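Local coordinates for protein exodeoxyribonuclease III (Methanosarcina mazei, PDB 5J8N) that probably cleaves DNA at abasic sites and degrades duplex DNA from its 3' ends with the help of bound magnesium or manganese, at residues V71-K76 and L98-E103; I110-G115 and A127-F132; L190-M195 and D222-S227. The protein carries 3 engineered substitutions. One frame throughout, in Å; residues are numbered along the deposited sequence.

Interaction 1 (V71-K76 and L98-E103); sequences VGTFSK and LRTDYE
Tyr102 and Ser75 make the direct polar link between the two segments: the phenol OH donates to Ser75 OG at 2.8 Å, with the serine oxygen lying at the ring edge near its plane. Ser75 OG sits between its own backbone N and carbonyl carbon (chi1 56°), which turns it to the tyrosine, and it is also bonded to the carbonyl oxygen of Asn77, so a small hydroxyl serves two partners at once. A second polar tie runs through a bridging water, which donates to Leu98 O at 2.9 Å and is also bonded to Thr73 OG1 and Thr100 OG1. Thr73 OG1 has a further partner in Asn109 ND2.

The remaining contacts are van der Waals packing, in which methyls meet carbon and hydroxyl oxygen alike. Val71 brings CG2 to within 3.5 Å of Leu98 CB, the two side chains lying alongside but pointing opposite ways. Leu98, with CG anti to the backbone N (chi1 178°), carries CD2 against the backbone of the other strand, 3.9 Å from Gly72 CA and 3.6 Å from Thr73 OG1. Thr73 suits its place by having two unlike branches: OG1 serves the water, while its methyl CG2 meets Thr100 OG1 tip to tip at 4.0 Å.

On the far side of strand 97-101, Arg99 forms a side-on, two-nitrogen salt bridge with Asp101, NE to OD1 and NH2 to OD2, and its NH1 reaches Tyr135 OH on helix 119-141.

The strand axes approach to 7.8 Å with their directions 20° apart, too far for backbone pairing: the strands belong to different, facing sheets. Strand 71-75 pairs with 57-61 and 33-37, strand 97-101 with 81-84 and 106-111, and the contact forms part of the interface in the beta sandwich characteristic of the DNase I-like fold.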
loop_
_atom_site.group_PDB
_atom_site.type_symbol
_atom_site.label_atom_id
_atom_site.label_comp_id
_atom_site.label_asym_id
_atom_site.label_seq_id
_atom_site.Cartn_x
_atom_site.Cartn_y
_atom_site.Cartn_z
ATOM N N VAL A 71 1.794 -5.651 -8.196
ATOM C CA VAL A 71 0.716 -4.810 -7.641
ATOM C C VAL A 71 -0.350 -4.550 -8.698
ATOM O O VAL A 71 -0.072 -4.674 -9.898
ATOM C CB VAL A 71 1.213 -3.446 -7.092
ATOM C CG1 VAL A 71 2.240 -3.611 -5.998
ATOM C CG2 VAL A 71 1.762 -2.538 -8.195
ATOM N N GLY A 72 -1.572 -4.225 -8.260
ATOM C CA GLY A 72 -2.622 -3.906 -9.229
ATOM C C GLY A 72 -3.587 -2.897 -8.625
ATOM O O GLY A 72 -3.730 -2.788 -7.393
ATOM N N THR A 73 -4.236 -2.171 -9.516
ATOM C CA THR A 73 -5.221 -1.153 -9.151
ATOM C C THR A 73 -6.450 -1.353 -9.991
ATOM O O THR A 73 -6.410 -1.425 -11.201
ATOM C CB THR A 73 -4.653 0.249 -9.404
ATOM O OG1 THR A 73 -3.566 0.437 -8.510
ATOM C CG2 THR A 73 -5.699 1.355 -9.174
ATOM N N PHE A 74 -7.581 -1.433 -9.295
ATOM C CA PHE A 74 -8.922 -1.406 -9.891
ATOM C C PHE A 74 -9.585 -0.075 -9.628
ATOM O O PHE A 74 -9.519 0.419 -8.505
ATOM C CB PHE A 74 -9.814 -2.486 -9.257
ATOM C CG PHE A 74 -9.310 -3.882 -9.411
ATOM C CD1 PHE A 74 -8.337 -4.393 -8.525
ATOM C CD2 PHE A 74 -9.834 -4.695 -10.394
ATOM C CE1 PHE A 74 -7.899 -5.725 -8.649
ATOM C CE2 PHE A 74 -9.394 -6.014 -10.548
ATOM C CZ PHE A 74 -8.427 -6.508 -9.648
ATOM N N SER A 75 -10.267 0.496 -10.616
ATOM C CA SER A 75 -10.993 1.739 -10.348
ATOM C C SER A 75 -12.218 1.803 -11.203
ATOM O O SER A 75 -12.257 1.407 -12.379
ATOM C CB SER A 75 -10.108 3.011 -10.529
ATOM O OG SER A 75 -9.545 3.064 -11.805
ATOM N N LYS A 76 -13.255 2.409 -10.626
ATOM C CA LYS A 76 -14.481 2.618 -11.382
ATOM C C LYS A 76 -14.283 3.626 -12.523
ATOM O O LYS A 76 -14.890 3.467 -13.583
ATOM C CB LYS A 76 -15.628 3.102 -10.454
ATOM C CG LYS A 76 -16.007 2.048 -9.422
ATOM C CD LYS A 76 -17.274 2.464 -8.641
ATOM C CE LYS A 76 -17.626 1.434 -7.579
ATOM N NZ LYS A 76 -18.979 1.762 -7.001
ATOM N N LEU A 98 2.933 1.098 -9.078
ATOM C CA LEU A 98 1.958 1.384 -10.146
ATOM C C LEU A 98 1.297 2.728 -9.929
ATOM O O LEU A 98 0.641 2.949 -8.880
ATOM C CB LEU A 98 0.923 0.234 -10.178
ATOM C CG LEU A 98 -0.196 0.387 -11.184
ATOM C CD1 LEU A 98 0.377 0.353 -12.521
ATOM C CD2 LEU A 98 -1.217 -0.768 -11.010
ATOM N N ARG A 99 1.466 3.620 -10.890
ATOM C CA ARG A 99 0.878 4.960 -10.872
ATOM C C ARG A 99 -0.330 5.026 -11.767
ATOM O O ARG A 99 -0.287 4.658 -12.958
ATOM C CB ARG A 99 1.929 5.974 -11.294
ATOM C CG ARG A 99 1.356 7.360 -11.531
ATOM C CD ARG A 99 2.455 8.341 -11.872
ATOM N NE ARG A 99 1.892 9.628 -12.307
ATOM C CZ ARG A 99 2.622 10.619 -12.733
ATOM N NH1 ARG A 99 3.923 10.539 -12.743
ATOM N NH2 ARG A 99 2.008 11.723 -13.156
ATOM N N THR A 100 -1.430 5.537 -11.223
ATOM C CA THR A 100 -2.622 5.849 -12.005
ATOM C C THR A 100 -3.056 7.263 -11.637
ATOM O O THR A 100 -3.324 7.527 -10.459
ATOM C CB THR A 100 -3.774 4.835 -11.719
ATOM O OG1 THR A 100 -3.959 4.746 -10.305
ATOM C CG2 THR A 100 -3.438 3.459 -12.278
ATOM N N ASP A 101 -3.160 8.147 -12.616
ATOM C CA ASP A 101 -3.590 9.535 -12.362
ATOM C C ASP A 101 -5.070 9.610 -12.568
ATOM O O ASP A 101 -5.584 9.077 -13.568
ATOM C CB ASP A 101 -2.889 10.523 -13.298
ATOM C CG ASP A 101 -1.390 10.604 -13.057
ATOM O OD1 ASP A 101 -0.836 9.837 -12.246
ATOM O OD2 ASP A 101 -0.800 11.512 -13.645
ATOM N N TYR A 102 -5.742 10.348 -11.681
ATOM C CA TYR A 102 -7.161 10.683 -11.888
ATOM C C TYR A 102 -7.313 12.190 -12.006
ATOM O O TYR A 102 -6.331 12.949 -11.847
ATOM C CB TYR A 102 -8.007 10.101 -10.755
ATOM C CG TYR A 102 -7.870 8.610 -10.727
ATOM C CD1 TYR A 102 -8.625 7.805 -11.602
ATOM C CD2 TYR A 102 -6.949 7.989 -9.885
ATOM C CE1 TYR A 102 -8.429 6.415 -11.647
ATOM C CE2 TYR A 102 -6.763 6.603 -9.905
ATOM C CZ TYR A 102 -7.519 5.828 -10.784
ATOM O OH TYR A 102 -7.307 4.466 -10.856
ATOM N N GLU A 103 -8.529 12.670 -12.326
ATOM C CA GLU A 103 -8.675 14.104 -12.519
ATOM C C GLU A 103 -8.296 14.854 -11.251
ATOM O O GLU A 103 -7.736 15.931 -11.362
ATOM C CB GLU A 103 -10.113 14.488 -12.915
ATOM C CG GLU A 103 -10.591 13.924 -14.243
ATOM C CD GLU A 103 -9.894 14.536 -15.440
ATOM O OE1 GLU A 103 -9.098 15.488 -15.260
ATOM O OE2 GLU A 103 -10.126 14.042 -16.567
HETATM O O HOH W 1 -2.298 2.867 -8.861
#

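Interaction 2 (I110-G115 and A127-F132); sequences IYFPNG and AFYDAF
Phe112 wedges its ring among three aromatic side chains of helix 119-141. Its edge points at the face of Phe132 in a T-shaped pair, planes at 89° and centroids 5.2 Å apart, with CZ over the middle of that face. Phe112 CD2 lies 3.4 Å from Tyr129 CE1, at the edge of the tyrosine ring, and 3.6 Å from Phe128 CE1; both ring pairs are oblique. Beside it Pro113 CD rests over one face of Phe128, 4.0 Å from the ring centroid, a CH-pi contact suited to proline, whose CD, next to the backbone nitrogen, carries polarised hydrogens. Ile110 spreads its two branches: CG2 covers a face of Phe112 and meets the edge of Phe128, while CD1, at the end of an extended chain (chi2 177°), approaches Phe132 CD1 at 3.5 Å.

Further out, Tyr129 stacks on Trp180 and its OH is bonded to Val152 O and Thr154 OG1; Phe132 and Phe128 make edge-to-face pairs with Phe184 and Phe91. The backbone of Phe112 is bonded to Asp151, a predicted active-site residue, and its O accepts from ND2 of Asn153, a predicted transition-state stabiliser.

Strand and helix begin a beta-alpha-beta crossover completed by strand 146-149. Tyr111, predicted to be in the active site, points away from the helix. Joined by apolar and aromatic contacts alone, the two segments interlock by shape.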
loop_
_atom_site.group_PDB
_atom_site.type_symbol
_atom_site.label_atom_id
_atom_site.label_comp_id
_atom_site.label_asym_id
_atom_site.label_seq_id
_atom_site.Cartn_x
_atom_site.Cartn_y
_atom_site.Cartn_z
ATOM N N ILE A 110 1.985 0.956 -4.027
ATOM C CA ILE A 110 3.360 0.462 -3.829
ATOM C C ILE A 110 3.471 -0.705 -2.864
ATOM O O ILE A 110 2.875 -0.661 -1.775
ATOM C CB ILE A 110 4.279 1.617 -3.324
ATOM C CG1 ILE A 110 4.105 2.870 -4.220
ATOM C CG2 ILE A 110 5.760 1.172 -3.275
ATOM C CD1 ILE A 110 4.918 4.068 -3.741
ATOM N N TYR A 111 4.228 -1.708 -3.268
ATOM C CA TYR A 111 4.634 -2.805 -2.397
ATOM C C TYR A 111 6.103 -2.556 -2.051
ATOM O O TYR A 111 7.009 -2.934 -2.799
ATOM C CB TYR A 111 4.439 -4.173 -3.116
ATOM C CG TYR A 111 4.867 -5.359 -2.326
ATOM C CD1 TYR A 111 4.584 -5.465 -0.977
ATOM C CD2 TYR A 111 5.591 -6.377 -2.925
ATOM C CE1 TYR A 111 5.033 -6.556 -0.215
ATOM C CE2 TYR A 111 5.983 -7.516 -2.175
ATOM C CZ TYR A 111 5.702 -7.572 -0.813
ATOM O OH TYR A 111 6.109 -8.651 -0.052
ATOM N N PHE A 112 6.341 -1.881 -0.936
ATOM C CA PHE A 112 7.743 -1.538 -0.599
ATOM C C PHE A 112 8.484 -2.813 -0.188
ATOM O O PHE A 112 7.863 -3.765 0.331
ATOM C CB PHE A 112 7.787 -0.541 0.540
ATOM C CG PHE A 112 7.329 0.852 0.169
ATOM C CD1 PHE A 112 6.022 1.266 0.275
ATOM C CD2 PHE A 112 8.285 1.769 -0.247
ATOM C CE1 PHE A 112 5.644 2.587 -0.073
ATOM C CE2 PHE A 112 7.951 3.072 -0.560
ATOM C CZ PHE A 112 6.600 3.489 -0.445
ATOM N N PRO A 113 9.787 -2.904 -0.456
ATOM C CA PRO A 113 10.522 -4.142 -0.163
ATOM C C PRO A 113 10.561 -4.521 1.316
ATOM O O PRO A 113 10.582 -3.671 2.197
ATOM C CB PRO A 113 11.947 -3.819 -0.664
ATOM C CG PRO A 113 11.713 -2.655 -1.679
ATOM C CD PRO A 113 10.598 -1.846 -1.073
ATOM N N ASN A 114 10.563 -5.828 1.529
ATOM C CA ASN A 114 10.853 -6.313 2.837
ATOM C C ASN A 114 12.342 -6.544 2.983
ATOM O O ASN A 114 12.998 -7.098 2.101
ATOM C CB ASN A 114 10.080 -7.577 3.113
ATOM C CG ASN A 114 10.233 -8.007 4.526
ATOM O OD1 ASN A 114 11.231 -8.666 4.852
ATOM N ND2 ASN A 114 9.289 -7.592 5.395
ATOM N N GLY A 115 12.892 -6.047 4.086
ATOM C CA GLY A 115 14.317 -6.056 4.322
ATOM C C GLY A 115 14.847 -7.173 5.218
ATOM O O GLY A 115 16.012 -7.187 5.576
ATOM N N ALA A 127 17.284 1.912 -0.398
ATOM C CA ALA A 127 17.498 2.576 -1.682
ATOM C C ALA A 127 16.143 2.829 -2.391
ATOM O O ALA A 127 15.915 3.870 -3.032
ATOM C CB ALA A 127 18.406 1.731 -2.547
ATOM N N PHE A 128 15.231 1.874 -2.308
ATOM C CA PHE A 128 13.881 2.036 -2.863
ATOM C C PHE A 128 13.187 3.193 -2.182
ATOM O O PHE A 128 12.562 4.019 -2.848
ATOM C CB PHE A 128 13.083 0.707 -2.726
ATOM C CG PHE A 128 11.781 0.723 -3.458
ATOM C CD1 PHE A 128 10.709 1.370 -2.931
ATOM C CD2 PHE A 128 11.630 0.004 -4.658
ATOM C CE1 PHE A 128 9.471 1.399 -3.576
ATOM C CE2 PHE A 128 10.401 0.020 -5.315
ATOM C CZ PHE A 128 9.312 0.719 -4.771
ATOM N N TYR A 129 13.260 3.264 -0.855
ATOM C CA TYR A 129 12.646 4.369 -0.103
ATOM C C TYR A 129 13.218 5.705 -0.651
ATOM O O TYR A 129 12.440 6.653 -0.854
ATOM C CB TYR A 129 13.004 4.237 1.375
ATOM C CG TYR A 129 12.134 3.331 2.209
ATOM C CD1 TYR A 129 10.856 2.888 1.787
ATOM C CD2 TYR A 129 12.569 2.992 3.475
ATOM C CE1 TYR A 129 10.040 2.096 2.653
ATOM C CE2 TYR A 129 11.762 2.227 4.332
ATOM C CZ TYR A 129 10.513 1.787 3.907
ATOM O OH TYR A 129 9.748 1.036 4.771
ATOM N N ASP A 130 14.535 5.801 -0.845
ATOM C CA ASP A 130 15.137 7.064 -1.303
ATOM C C ASP A 130 14.608 7.441 -2.681
ATOM O O ASP A 130 14.276 8.598 -2.945
ATOM C CB ASP A 130 16.651 6.912 -1.361
ATOM C CG ASP A 130 17.296 6.900 0.013
ATOM O OD1 ASP A 130 16.671 7.417 0.962
ATOM O OD2 ASP A 130 18.455 6.411 0.122
ATOM N N ALA A 131 14.532 6.458 -3.587
ATOM C CA ALA A 131 14.056 6.722 -4.944
ATOM C C ALA A 131 12.603 7.129 -4.915
ATOM O O ALA A 131 12.209 8.031 -5.621
ATOM C CB ALA A 131 14.255 5.508 -5.851
ATOM N N PHE A 132 11.776 6.421 -4.148
ATOM C CA PHE A 132 10.416 6.819 -4.016
ATOM C C PHE A 132 10.247 8.240 -3.478
ATOM O O PHE A 132 9.424 9.006 -4.026
ATOM C CB PHE A 132 9.678 5.817 -3.095
ATOM C CG PHE A 132 8.410 6.428 -2.485
ATOM C CD1 PHE A 132 7.305 6.611 -3.281
ATOM C CD2 PHE A 132 8.387 6.907 -1.179
ATOM C CE1 PHE A 132 6.125 7.226 -2.756
ATOM C CE2 PHE A 132 7.247 7.542 -0.682
ATOM C CZ PHE A 132 6.162 7.735 -1.473
#

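Interaction 3 (L190-M195 and D222-S227); sequences LDSFRM and DYVFVS
Leu190 and Val226 form an antiparallel hydrogen-bonded pair, Leu190 N to Val226 O at 2.8 Å and Val226 N to Leu190 O at 3.0 Å, followed by the non-hydrogen-bonded pair of Asp191 and Phe225, where Phe225 CA comes to 3.1 Å from Leu190 O in a CA-H...O contact. On one face of the sheet Leu190 CB packs on Val226 CG2; the compact valine also touches Val234 and Leu253 of the neighbouring sheet, while the partly exposed Leu190 lies against Arg231. On the other face Asp191 sets its carboxylate at the edge of the Tyr223 ring, the planes 61° apart.

Ser192 follows the paired residues, where the chain passes into a short, weakly bonded helix. Its backbone N and its hydroxyl both donate to Val224 O, the N nearly along the C=O axis at 3.0 Å and OG at 2.6 Å from a direction tilted 25° out of the carbonyl plane. A chi1 of 64° folds OG back to the same oxygen as the amide. The short strand 189-191 is thereby added to the long strand 218-227, part of the second sheet of the DNase I-like sandwich.

A water bridges the two segments next to this point: it donates to Asp191 OD1 at 2.7 Å and accepts from Phe193 N and Val224 N. Asp191 OD2 forms a salt bridge with Arg220, and Tyr223 OH is bonded to Thr154 O. Earlier in the strand, Asp222, predicted to matter for catalysis, is hydrogen-bonded through OD2 to His248 ND1 and Ser204 OG.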
loop_
_atom_site.group_PDB
_atom_site.type_symbol
_atom_site.label_atom_id
_atom_site.label_comp_id
_atom_site.label_asym_id
_atom_site.label_seq_id
_atom_site.Cartn_x
_atom_site.Cartn_y
_atom_site.Cartn_z
ATOM N N LEU A 190 1.164 13.331 4.957
ATOM C CA LEU A 190 0.393 12.952 6.147
ATOM C C LEU A 190 0.091 11.497 6.166
ATOM O O LEU A 190 -0.306 10.924 5.123
ATOM C CB LEU A 190 -0.945 13.725 6.184
ATOM C CG LEU A 190 -0.787 15.216 6.104
ATOM C CD1 LEU A 190 -2.183 15.863 6.047
ATOM C CD2 LEU A 190 0.008 15.729 7.308
ATOM N N ASP A 191 0.270 10.852 7.326
ATOM C CA ASP A 191 -0.175 9.473 7.569
ATOM C C ASP A 191 -1.694 9.552 7.827
ATOM O O ASP A 191 -2.158 10.034 8.873
ATOM C CB ASP A 191 0.617 8.911 8.762
ATOM C CG ASP A 191 0.242 7.538 9.163
ATOM O OD1 ASP A 191 -0.803 7.014 8.761
ATOM O OD2 ASP A 191 1.013 6.938 9.935
ATOM N N SER A 192 -2.494 9.153 6.854
ATOM C CA SER A 192 -3.930 9.477 6.927
ATOM C C SER A 192 -4.612 8.874 8.178
ATOM O O SER A 192 -5.450 9.548 8.792
ATOM C CB SER A 192 -4.666 9.077 5.635
ATOM O OG SER A 192 -4.622 7.686 5.439
ATOM N N PHE A 193 -4.288 7.617 8.523
ATOM C CA PHE A 193 -4.919 7.055 9.717
ATOM C C PHE A 193 -4.734 7.919 10.931
ATOM O O PHE A 193 -5.659 8.132 11.712
ATOM C CB PHE A 193 -4.377 5.657 9.962
ATOM C CG PHE A 193 -5.108 4.940 11.062
ATOM C CD1 PHE A 193 -6.396 4.454 10.856
ATOM C CD2 PHE A 193 -4.500 4.798 12.298
ATOM C CE1 PHE A 193 -7.087 3.819 11.884
ATOM C CE2 PHE A 193 -5.161 4.160 13.357
ATOM C CZ PHE A 193 -6.480 3.680 13.157
ATOM N N ARG A 194 -3.528 8.482 11.075
ATOM C CA ARG A 194 -3.189 9.327 12.215
ATOM C C ARG A 194 -3.744 10.749 12.128
ATOM O O ARG A 194 -3.692 11.486 13.110
ATOM C CB ARG A 194 -1.651 9.359 12.388
ATOM C CG ARG A 194 -1.052 8.013 12.782
ATOM C CD ARG A 194 -1.708 7.398 14.036
ATOM N NE ARG A 194 -1.057 6.130 14.375
ATOM C CZ ARG A 194 -1.606 5.268 15.232
ATOM N NH1 ARG A 194 -2.804 5.491 15.747
ATOM N NH2 ARG A 194 -0.969 4.154 15.512
ATOM N N MET A 195 -4.335 11.128 10.999
ATOM C CA MET A 195 -5.093 12.380 10.955
ATOM C C MET A 195 -6.286 12.321 11.882
ATOM O O MET A 195 -6.732 13.360 12.347
ATOM C CB MET A 195 -5.584 12.689 9.542
ATOM C CG MET A 195 -4.436 13.039 8.605
ATOM S SD MET A 195 -4.996 13.210 6.908
ATOM C CE MET A 195 -5.979 14.700 7.096
ATOM N N ASP A 222 0.713 -1.089 6.756
ATOM C CA ASP A 222 -0.004 -0.612 5.567
ATOM C C ASP A 222 -0.564 0.741 5.867
ATOM O O ASP A 222 -1.152 0.967 6.938
ATOM C CB ASP A 222 -1.125 -1.607 5.207
ATOM C CG ASP A 222 -0.553 -2.964 4.963
ATOM O OD1 ASP A 222 -0.057 -3.206 3.833
ATOM O OD2 ASP A 222 -0.524 -3.775 5.914
ATOM N N TYR A 223 -0.439 1.660 4.897
ATOM C CA TYR A 223 -0.738 3.074 5.113
ATOM C C TYR A 223 -1.370 3.680 3.868
ATOM O O TYR A 223 -1.189 3.156 2.756
ATOM C CB TYR A 223 0.553 3.853 5.385
ATOM C CG TYR A 223 1.405 3.420 6.552
ATOM C CD1 TYR A 223 2.208 2.278 6.475
ATOM C CD2 TYR A 223 1.492 4.221 7.697
ATOM C CE1 TYR A 223 3.025 1.892 7.530
ATOM C CE2 TYR A 223 2.308 3.840 8.789
ATOM C CZ TYR A 223 3.091 2.690 8.651
ATOM O OH TYR A 223 3.934 2.372 9.699
ATOM N N VAL A 224 -2.058 4.785 4.068
ATOM C CA VAL A 224 -2.320 5.667 2.926
ATOM C C VAL A 224 -1.802 7.020 3.330
ATOM O O VAL A 224 -2.221 7.615 4.335
ATOM C CB VAL A 224 -3.803 5.742 2.485
ATOM C CG1 VAL A 224 -3.908 6.539 1.195
ATOM C CG2 VAL A 224 -4.411 4.335 2.305
ATOM N N PHE A 225 -0.857 7.555 2.565
ATOM C CA PHE A 225 -0.304 8.885 2.764
ATOM C C PHE A 225 -0.898 9.853 1.784
ATOM O O PHE A 225 -1.262 9.461 0.658
ATOM C CB PHE A 225 1.209 8.884 2.582
ATOM C CG PHE A 225 1.917 7.847 3.406
ATOM C CD1 PHE A 225 2.175 8.081 4.763
ATOM C CD2 PHE A 225 2.292 6.672 2.837
ATOM C CE1 PHE A 225 2.852 7.104 5.533
ATOM C CE2 PHE A 225 2.971 5.687 3.588
ATOM C CZ PHE A 225 3.220 5.913 4.955
ATOM N N VAL A 226 -1.032 11.089 2.199
ATOM C CA VAL A 226 -1.434 12.158 1.237
ATOM C C VAL A 226 -0.473 13.303 1.352
ATOM O O VAL A 226 0.053 13.616 2.425
ATOM C CB VAL A 226 -2.883 12.641 1.442
ATOM C CG1 VAL A 226 -3.875 11.456 1.219
ATOM C CG2 VAL A 226 -3.093 13.311 2.826
ATOM N N SER A 227 -0.212 13.963 0.232
ATOM C CA SER A 227 0.479 15.246 0.302
ATOM C C SER A 227 -0.379 16.243 1.080
ATOM O O SER A 227 -1.614 16.153 1.107
ATOM C CB SER A 227 0.781 15.767 -1.099
ATOM O OG SER A 227 -0.392 15.685 -1.917
HETATM O O HOH W 2 -2.367 5.616 7.003
#

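In the fold
All three contacts are buried and reach the same mixed sheet, but in different ways. Interaction 1 faces strand 97-101 across the sandwich to the other sheet, interaction 2 packs a helix against the neighbouring strand 106-111, and interaction 3 adds a short strand within the sheet itself. Interactions 1 and 2 touch, Val71 CG1 lying 3.7 Å from Tyr111 CB, whereas interaction 3 touches neither, its nearest atoms about 5 Å from interaction 2. The chemistry follows the place: mixed methyls, hydroxyls and water between sheets, interlocking aromatics under the helix, and backbone hydrogen bonds at the strand pair, where Leu190 is only partly buried.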